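Local coordinates for protein ketosynthase (Streptomyces sp. MSC090213JE08, PDB 6KXF) that probably catalyses the condensation of a fatty acyl-carrier protein with malonyl-carrier protein, releasing carbon dioxide and lengthening the acyl chain by two carbons, at residues Gly110-Glu115 with Thr168-Gly173; Ser299-Gly304 with Asn391-Ala396. All blocks are in the same frame, centred on the assembly; numbering follows the deposited sequence.

Contact 1. Residues Gly110-Glu115 with Thr168-Gly173. With DYF ([(3~{R})-2,2-dimethyl-4-[[3-[2-[[(~{E})-oct-2-enoyl]amino]ethylamino]-3-oxidanylidene-propyl]amino]-3-oxidanyl-4-oxidanylidene-butyl] dihydrogen phosphate), chain D.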
ATOM      1  N   GLY A 110       1.047  -7.161   3.521  1.00 33.91           N
ATOM      2  CA  GLY A 110       1.054  -5.711   3.650  1.00 32.92           C
ATOM      3  C   GLY A 110       2.460  -5.190   3.746  1.00 36.43           C
ATOM      4  O   GLY A 110       3.315  -5.846   4.331  1.00 35.35           O
ATOM      5  N   THR A 111       2.723  -4.035   3.145  1.00 34.70           N
ATOM      6  CA  THR A 111       4.053  -3.415   3.319  1.00 35.01           C
ATOM      7  C   THR A 111       3.916  -1.905   3.236  1.00 37.24           C
ATOM      8  O   THR A 111       2.997  -1.427   2.615  1.00 34.93           O
ATOM      9  CB  THR A 111       5.086  -3.942   2.306  1.00 37.49           C
ATOM     10  OG1 THR A 111       6.423  -3.705   2.753  1.00 35.50           O
ATOM     11  CG2 THR A 111       4.981  -3.278   0.950  1.00 41.93           C
ATOM     12  N   THR A 112       4.834  -1.206   3.919  1.00 36.69           N
ATOM     13  CA  THR A 112       5.020   0.214   3.861  1.00 40.62           C
ATOM     14  C   THR A 112       6.138   0.583   2.881  1.00 41.09           C
ATOM     15  O   THR A 112       5.926   1.426   2.060  1.00 41.10           O
ATOM     16  CB  THR A 112       5.394   0.780   5.245  1.00 37.84           C
ATOM     17  OG1 THR A 112       4.321   0.523   6.143  1.00 35.31           O
ATOM     18  CG2 THR A 112       5.660   2.268   5.221  1.00 41.64           C
ATOM     19  N   ASP A 113       7.328   0.004   3.077  1.00 40.28           N
ATOM     20  CA  ASP A 113       8.579   0.413   2.429  1.00 42.29           C
ATOM     21  C   ASP A 113       9.074  -0.658   1.449  1.00 41.78           C
ATOM     22  O   ASP A 113       9.954  -0.384   0.676  1.00 43.29           O
ATOM     23  CB  ASP A 113       9.674   0.694   3.461  1.00 43.09           C
ATOM     24  CG  ASP A 113       9.405   1.950   4.302  1.00 50.05           C
ATOM     25  OD1 ASP A 113       8.975   2.956   3.707  1.00 49.09           O
ATOM     26  OD2 ASP A 113       9.568   1.898   5.566  1.00 46.16           O
ATOM     27  N   GLY A 114       8.548  -1.886   1.512  1.00 39.09           N
ATOM     28  CA  GLY A 114       9.095  -2.999   0.685  1.00 37.76           C
ATOM     29  C   GLY A 114      10.614  -3.045   0.738  1.00 39.65           C
ATOM     30  O   GLY A 114      11.216  -2.915   1.818  1.00 38.25           O
ATOM     31  N   GLU A 115      11.259  -3.184  -0.432  1.00 38.17           N
ATOM     32  CA  GLU A 115      12.716  -3.349  -0.464  1.00 40.54           C
ATOM     33  C   GLU A 115      13.397  -1.983  -0.605  1.00 40.48           C
ATOM     34  O   GLU A 115      14.251  -1.794  -1.478  1.00 40.80           O
ATOM     35  CB  GLU A 115      13.139  -4.303  -1.598  1.00 39.70           C
ATOM     36  CG  GLU A 115      12.493  -5.683  -1.548  1.00 40.54           C
ATOM     37  CD  GLU A 115      12.759  -6.498  -0.285  1.00 45.50           C
ATOM     38  OE1 GLU A 115      13.415  -5.969   0.695  1.00 42.87           O
ATOM     39  OE2 GLU A 115      12.363  -7.677  -0.285  1.00 45.66           O
ATOM     40  N   THR A 168      -0.940  -0.171   1.935  1.00 35.55           N
ATOM     41  CA  THR A 168      -1.613   0.848   2.782  1.00 37.03           C
ATOM     42  C   THR A 168      -0.777   1.095   4.043  1.00 38.19           C
ATOM     43  O   THR A 168      -1.312   1.408   5.096  1.00 38.14           O
ATOM     44  CB  THR A 168      -3.036   0.435   3.139  1.00 38.10           C
ATOM     45  OG1 THR A 168      -3.019  -0.823   3.829  1.00 37.23           O
ATOM     46  CG2 THR A 168      -3.931   0.344   1.926  1.00 39.04           C
ATOM     47  N   ALA A 169       0.548   0.948   3.893  1.00 42.10           N
ATOM     48  CA  ALA A 169       1.562   1.434   4.800  1.00 40.42           C
ATOM     49  C   ALA A 169       1.294   0.889   6.211  1.00 41.46           C
ATOM     50  O   ALA A 169       1.235  -0.311   6.414  1.00 38.63           O
ATOM     51  CB  ALA A 169       1.605   2.944   4.712  1.00 42.44           C
ATOM     52  N   CYS A 170       1.103   1.766   7.198  1.00 40.93           N
ATOM     53  CA  CYS A 170       1.152   1.366   8.567  1.00 36.47           C
ATOM     54  C   CYS A 170      -0.143   0.662   9.004  1.00 41.03           C
ATOM     55  O   CYS A 170      -0.180   0.165  10.075  1.00 40.35           O
ATOM     56  CB  CYS A 170       1.498   2.588   9.415  1.00 38.74           C
ATOM     57  SG  CYS A 170       3.203   3.078   9.068  1.00 44.43           S
ATOM     58  N   ALA A 171      -1.169   0.592   8.143  1.00 34.76           N
ATOM     59  CA  ALA A 171      -2.354  -0.196   8.359  1.00 36.49           C
ATOM     60  C   ALA A 171      -2.351  -1.504   7.562  1.00 35.28           C
ATOM     61  O   ALA A 171      -3.297  -2.264   7.676  1.00 36.48           O
ATOM     62  CB  ALA A 171      -3.599   0.599   8.007  1.00 37.58           C
ATOM     63  N   ALA A 172      -1.312  -1.798   6.783  1.00 36.35           N
ATOM     64  CA  ALA A 172      -1.427  -2.846   5.767  1.00 35.91           C
ATOM     65  C   ALA A 172      -1.696  -4.255   6.326  1.00 37.02           C
ATOM     66  O   ALA A 172      -2.464  -4.985   5.716  1.00 35.30           O
ATOM     67  CB  ALA A 172      -0.195  -2.832   4.919  1.00 36.01           C
ATOM     68  N   GLY A 173      -1.068  -4.659   7.453  1.00 34.98           N
ATOM     69  CA  GLY A 173      -1.362  -5.950   8.037  1.00 35.26           C
ATOM     70  C   GLY A 173      -2.859  -6.208   8.301  1.00 38.23           C
ATOM     71  O   GLY A 173      -3.387  -7.278   7.988  1.00 33.60           O
TER
HETATM   72  C29 DYF D 101       5.695   6.286   6.220  1.00 62.19           C
HETATM   73  C26 DYF D 101       3.518   4.977   9.224  1.00 49.47           C
HETATM   74  C25 DYF D 101       2.959   5.917  10.001  1.00 50.17           C
HETATM   75  O13 DYF D 101       2.728  12.898  13.940  1.00 52.01           O
HETATM   76  C21 DYF D 101      -0.303   6.911  11.217  1.00 47.82           C
HETATM   77  C17 DYF D 101       1.162   8.988  13.829  1.00 50.37           C
HETATM   78  O11 DYF D 101       1.094  14.926  11.526  1.00 52.97           O
HETATM   79  N22 DYF D 101       0.534   5.852  11.254  1.00 51.53           N
HETATM   80  C10 DYF D 101       2.019  14.768  12.585  1.00 55.28           C
HETATM   81  N19 DYF D 101       0.110   8.491  12.996  1.00 45.96           N
HETATM   82  C30 DYF D 101       5.485   5.949   4.724  1.00 70.71           C
HETATM   83  C31 DYF D 101       6.590   6.396   3.757  1.00 75.12           C
HETATM   84  N14 DYF D 101       1.565  12.327  12.068  1.00 59.45           N
HETATM   85  C28 DYF D 101       4.428   5.932   7.013  1.00 58.76           C
HETATM   86  C27 DYF D 101       4.732   5.220   8.313  1.00 49.90           C
HETATM   87  C23 DYF D 101       1.819   5.467  10.946  1.00 48.93           C
HETATM   88  C20 DYF D 101      -0.267   7.114  12.786  1.00 47.48           C
HETATM   89  C16 DYF D 101       1.209  10.500  13.705  1.00 51.33           C
HETATM   90  C15 DYF D 101       1.691  10.908  12.333  1.00 53.74           C
HETATM   91  C12 DYF D 101       2.161  13.283  12.961  1.00 54.65           C
HETATM   92  C01 DYF D 101       3.895  14.641  10.850  1.00 51.70           C
HETATM   93  C02 DYF D 101       3.322  15.425  12.054  1.00 54.66           C
HETATM   94  C03 DYF D 101       4.412  15.556  13.136  1.00 51.08           C
HETATM   95  C04 DYF D 101       2.930  16.857  11.604  1.00 59.37           C
HETATM   96  O05 DYF D 101       2.459  17.575  12.724  1.00 62.12           O
HETATM   97  P06 DYF D 101       0.893  18.086  12.892  1.00 71.75           P
HETATM   98  O07 DYF D 101       0.857  19.569  12.553  1.00 82.43           O
HETATM   99  O08 DYF D 101       0.569  17.929  14.368  1.00 68.21           O
HETATM  100  O09 DYF D 101      -0.062  17.508  11.868  1.00 68.12           O
HETATM  101  O18 DYF D 101       1.917   8.343  14.519  1.00 46.70           O
HETATM  102  O24 DYF D 101       1.799   4.444  11.596  1.00 41.51           O
HETATM  103  O   HOH W   1       2.533   1.231   1.567  1.00 52.74           O
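With chi1 at -62°, Thr112 sets its two branches to different tasks: OG1, beside the backbone N, is pressed against the backbone of Ala169, while CG2, anti to that N, is directed to the acyl chain of DYF. Cys170 has a similar first torsion (-68°), which holds SG beside its own N and turned to the ligand. The Thr112 hydroxyl touches by packing: OG1 is 3.0 Å from Ala169 C, and its angle to Ala169 O is too poor for a hydrogen bond. From CG2 to DYF C30 the distance is 3.7 Å, a plain methyl-to-chain contact. SG of Cys170 is covalently joined to DYF C26, the beta carbon of the octenoyl amide, at 1.9 Å, as expected for conjugate addition of a thiol.

The cysteine stands just ahead of helix 172-185, which follows strand 161-166 and leads to strand 191-198; both strands run parallel to 105-110, which lies between them. This beta-alpha-beta crossover belongs to the thiolase fold, whose nucleophilic cysteine likewise sits at the start of a buried helix. Ala172, in the first turn, points its methyl at the end of strand 105-110, with CB 3.4 Å from Gly110 CA, where there is no side chain in the way.

Between the two backbones lies a water that donates to Thr111 O at 2.9 Å and accepts, weakly, from Ala169 N at 3.1 Å. The Thr111 side chain faces the other way. Its OG1 is bonded to Ala197 O and accepts from Gly114 N at 3.1 Å, an ST motif that curls the loop after the strand. Thr173 of a neighbouring subunit packs on Thr168, and Asn155 of that subunit on Ala169.

Contact 2. Residues Ser299-Gly304 with Asn391-Ala396. With DYF ([(3~{R})-2,2-dimethyl-4-[[3-[2-[[(~{E})-oct-2-enoyl]amino]ethylamino]-3-oxidanylidene-propyl]amino]-3-oxidanyl-4-oxidanylidene-butyl] dihydrogen phosphate), chain D.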
ATOM      1  N   SER A 299      -5.946  -3.559  21.364  1.00 37.20           N
ATOM      2  CA  SER A 299      -4.588  -3.386  20.894  1.00 35.87           C
ATOM      3  C   SER A 299      -4.521  -2.131  20.012  1.00 39.97           C
ATOM      4  O   SER A 299      -4.918  -2.158  18.870  1.00 37.55           O
ATOM      5  CB  SER A 299      -4.108  -4.635  20.190  1.00 39.74           C
ATOM      6  OG  SER A 299      -2.898  -4.388  19.478  1.00 36.60           O
ATOM      7  N   ALA A 300      -4.042  -1.020  20.595  1.00 36.71           N
ATOM      8  CA  ALA A 300      -4.036   0.241  19.977  1.00 41.76           C
ATOM      9  C   ALA A 300      -2.954   0.280  18.901  1.00 37.62           C
ATOM     10  O   ALA A 300      -1.917  -0.365  19.023  1.00 34.50           O
ATOM     11  CB  ALA A 300      -3.771   1.338  20.981  1.00 46.28           C
ATOM     12  N   HIS A 301      -3.203   1.096  17.880  1.00 34.42           N
ATOM     13  CA  HIS A 301      -2.187   1.390  16.931  1.00 37.39           C
ATOM     14  C   HIS A 301      -0.987   2.006  17.666  1.00 39.47           C
ATOM     15  O   HIS A 301       0.154   1.589  17.435  1.00 39.07           O
ATOM     16  CB  HIS A 301      -2.707   2.263  15.796  1.00 38.15           C
ATOM     17  CG  HIS A 301      -1.683   2.470  14.729  1.00 35.82           C
ATOM     18  ND1 HIS A 301      -1.214   1.427  13.943  1.00 37.50           N
ATOM     19  CD2 HIS A 301      -1.013   3.574  14.327  1.00 41.38           C
ATOM     20  CE1 HIS A 301      -0.327   1.896  13.075  1.00 34.29           C
ATOM     21  NE2 HIS A 301      -0.205   3.211  13.276  1.00 37.19           N
ATOM     22  N   GLY A 302      -1.273   2.946  18.577  1.00 38.85           N
ATOM     23  CA  GLY A 302      -0.344   3.299  19.705  1.00 39.93           C
ATOM     24  C   GLY A 302       1.124   3.376  19.307  1.00 38.82           C
ATOM     25  O   GLY A 302       1.926   2.636  19.795  1.00 41.54           O
ATOM     26  N   THR A 303       1.496   4.340  18.461  1.00 37.98           N
ATOM     27  CA  THR A 303       2.853   4.477  17.979  1.00 39.12           C
ATOM     28  C   THR A 303       3.765   5.217  18.950  1.00 41.39           C
ATOM     29  O   THR A 303       5.017   5.156  18.811  1.00 41.26           O
ATOM     30  CB  THR A 303       2.897   5.218  16.639  1.00 44.11           C
ATOM     31  OG1 THR A 303       2.199   6.455  16.804  1.00 41.16           O
ATOM     32  CG2 THR A 303       2.306   4.404  15.506  1.00 38.54           C
ATOM     33  N   GLY A 304       3.180   5.949  19.899  1.00 39.42           N
ATOM     34  CA  GLY A 304       3.970   6.701  20.850  1.00 38.58           C
ATOM     35  C   GLY A 304       4.266   8.110  20.361  1.00 41.21           C
ATOM     36  O   GLY A 304       5.019   8.823  20.969  1.00 39.80           O
ATOM     37  N   ASN A 391      -6.382  -2.219  16.407  1.00 35.67           N
ATOM     38  CA  ASN A 391      -6.452  -0.997  15.653  1.00 36.93           C
ATOM     39  C   ASN A 391      -5.212  -0.843  14.775  1.00 39.54           C
ATOM     40  O   ASN A 391      -4.076  -1.205  15.172  1.00 37.99           O
ATOM     41  CB  ASN A 391      -6.516   0.260  16.531  1.00 36.83           C
ATOM     42  CG  ASN A 391      -7.798   0.419  17.314  1.00 41.43           C
ATOM     43  OD1 ASN A 391      -8.772  -0.328  17.130  1.00 39.53           O
ATOM     44  ND2 ASN A 391      -7.791   1.422  18.200  1.00 39.43           N
ATOM     45  N   SER A 392      -5.417  -0.193  13.623  1.00 32.81           N
ATOM     46  CA  SER A 392      -4.298   0.265  12.810  1.00 37.77           C
ATOM     47  C   SER A 392      -4.738   1.504  12.055  1.00 36.38           C
ATOM     48  O   SER A 392      -5.933   1.675  11.774  1.00 37.59           O
ATOM     49  CB  SER A 392      -3.781  -0.789  11.851  1.00 39.85           C
ATOM     50  OG  SER A 392      -4.739  -1.091  10.818  1.00 40.35           O
ATOM     51  N   SER A 393      -3.764   2.351  11.734  1.00 38.93           N
ATOM     52  CA  SER A 393      -4.029   3.472  10.872  1.00 40.02           C
ATOM     53  C   SER A 393      -2.717   3.914  10.219  1.00 42.08           C
ATOM     54  O   SER A 393      -1.620   3.442  10.562  1.00 40.95           O
ATOM     55  CB  SER A 393      -4.756   4.593  11.603  1.00 44.96           C
ATOM     56  OG  SER A 393      -3.839   5.443  12.246  1.00 47.48           O
ATOM     57  N   ALA A 394      -2.844   4.756   9.204  1.00 37.96           N
ATOM     58  CA  ALA A 394      -1.706   5.118   8.382  1.00 39.01           C
ATOM     59  C   ALA A 394      -1.853   6.552   7.848  1.00 39.73           C
ATOM     60  O   ALA A 394      -2.917   7.145   7.975  1.00 39.49           O
ATOM     61  CB  ALA A 394      -1.626   4.125   7.253  1.00 38.22           C
ATOM     62  N   PHE A 395      -0.777   7.074   7.231  1.00 40.64           N
ATOM     63  CA  PHE A 395      -0.883   8.246   6.398  1.00 44.35           C
ATOM     64  C   PHE A 395      -1.954   8.002   5.332  1.00 44.84           C
ATOM     65  O   PHE A 395      -2.423   6.852   5.152  1.00 40.36           O
ATOM     66  CB  PHE A 395       0.470   8.598   5.777  1.00 47.29           C
ATOM     67  CG  PHE A 395       1.535   9.037   6.752  1.00 46.77           C
ATOM     68  CD1 PHE A 395       1.239   9.326   8.081  1.00 50.44           C
ATOM     69  CD2 PHE A 395       2.848   9.187   6.333  1.00 49.96           C
ATOM     70  CE1 PHE A 395       2.231   9.710   8.966  1.00 48.91           C
ATOM     71  CE2 PHE A 395       3.831   9.620   7.210  1.00 53.20           C
ATOM     72  CZ  PHE A 395       3.521   9.887   8.524  1.00 52.54           C
ATOM     73  N   ALA A 396      -2.403   9.095   4.692  1.00 44.12           N
ATOM     74  CA  ALA A 396      -3.478   9.052   3.637  1.00 41.47           C
ATOM     75  C   ALA A 396      -4.857   8.732   4.261  1.00 43.42           C
ATOM     76  O   ALA A 396      -5.808   8.361   3.568  1.00 44.30           O
ATOM     77  CB  ALA A 396      -3.088   8.060   2.561  1.00 45.72           C
TER
HETATM   78  C29 DYF D 101       5.695   6.286   6.220  1.00 62.19           C
HETATM   79  C26 DYF D 101       3.518   4.977   9.224  1.00 49.47           C
HETATM   80  C25 DYF D 101       2.959   5.917  10.001  1.00 50.17           C
HETATM   81  O13 DYF D 101       2.728  12.898  13.940  1.00 52.01           O
HETATM   82  C21 DYF D 101      -0.303   6.911  11.217  1.00 47.82           C
HETATM   83  C17 DYF D 101       1.162   8.988  13.829  1.00 50.37           C
HETATM   84  O11 DYF D 101       1.094  14.926  11.526  1.00 52.97           O
HETATM   85  N22 DYF D 101       0.534   5.852  11.254  1.00 51.53           N
HETATM   86  C10 DYF D 101       2.019  14.768  12.585  1.00 55.28           C
HETATM   87  N19 DYF D 101       0.110   8.491  12.996  1.00 45.96           N
HETATM   88  C30 DYF D 101       5.485   5.949   4.724  1.00 70.71           C
HETATM   89  C31 DYF D 101       6.590   6.396   3.757  1.00 75.12           C
HETATM   90  N14 DYF D 101       1.565  12.327  12.068  1.00 59.45           N
HETATM   91  C28 DYF D 101       4.428   5.932   7.013  1.00 58.76           C
HETATM   92  C27 DYF D 101       4.732   5.220   8.313  1.00 49.90           C
HETATM   93  C23 DYF D 101       1.819   5.467  10.946  1.00 48.93           C
HETATM   94  C20 DYF D 101      -0.267   7.114  12.786  1.00 47.48           C
HETATM   95  C16 DYF D 101       1.209  10.500  13.705  1.00 51.33           C
HETATM   96  C15 DYF D 101       1.691  10.908  12.333  1.00 53.74           C
HETATM   97  C12 DYF D 101       2.161  13.283  12.961  1.00 54.65           C
HETATM   98  C01 DYF D 101       3.895  14.641  10.850  1.00 51.70           C
HETATM   99  C02 DYF D 101       3.322  15.425  12.054  1.00 54.66           C
HETATM  100  C03 DYF D 101       4.412  15.556  13.136  1.00 51.08           C
HETATM  101  C04 DYF D 101       2.930  16.857  11.604  1.00 59.37           C
HETATM  102  O05 DYF D 101       2.459  17.575  12.724  1.00 62.12           O
HETATM  103  P06 DYF D 101       0.893  18.086  12.892  1.00 71.75           P
HETATM  104  O07 DYF D 101       0.857  19.569  12.553  1.00 82.43           O
HETATM  105  O08 DYF D 101       0.569  17.929  14.368  1.00 68.21           O
HETATM  106  O09 DYF D 101      -0.062  17.508  11.868  1.00 68.12           O
HETATM  107  O18 DYF D 101       1.917   8.343  14.519  1.00 46.70           O
HETATM  108  O24 DYF D 101       1.799   4.444  11.596  1.00 41.51           O
HETATM  109  O   HOH W   2      -0.872  -1.298  13.868  1.00 35.25           O
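His301 and Ser299 make the main approaches to the end of strand 387-393, one through its ring and the other through its backbone. The backbone link is a single, nearly linear hydrogen bond from Asn391 N to Ser299 O (2.9 Å, 175° at the hydrogen), joining strand 297-299 to its parallel neighbour 387-393. Glu312 supports this junction, taking Asn391 ND2 and His301 N on OE1 and Gly302 N on OE2.

Packing is centred on the imidazole. A chi1 of -175° swings CG away from the histidine's own N and lays the ring along the strand, with Ser393 N 3.5 Å above the ring plane, over its centre. Ser392 CA approaches ND1 obliquely, and the same nitrogen has a water at 2.7 Å.

At the ligand, His301 NE2 donates to the amide oxygen DYF O24 at 2.9 Å and 160°, while Thr303 OG1 donates to the next amide oxygen, DYF O18, at 3.0 Å. Phe395, from the other segment, lays one ring face against C28 of the acyl tail, and at its edge CE1 is 3.6 Å from DYF C15. Reduced to alanine, His301 would probably deprive O24 of this N-H donor and uncover the backbone of Ser393.

His336 NE2 also bonds the ligand, so the two histidines and the modified cysteine are consistent with the Cys-His-His active site of the beta-ketoacyl-ACP synthases.

How the contacts relate
From the N terminus, strand 105-110 runs into contact 1, which closes a loop of 52 residues when the chain returns at 168-173. Contact 2 opens only later, at 299-304, and closes a second loop of 86 residues at 391-396. The two are therefore in series, neither nested nor crossed. Contact 1 ties strand 105-110 to the start of helix 172-185; contact 2 ties the ends of strands 297-299 and 387-393, in the later half of the thiolase fold. Their centres are 12 Å apart, yet they touch: Cys170 O packs on His301 CE1, and Thr168 O on Ala394 CB. Both line the site of DYF.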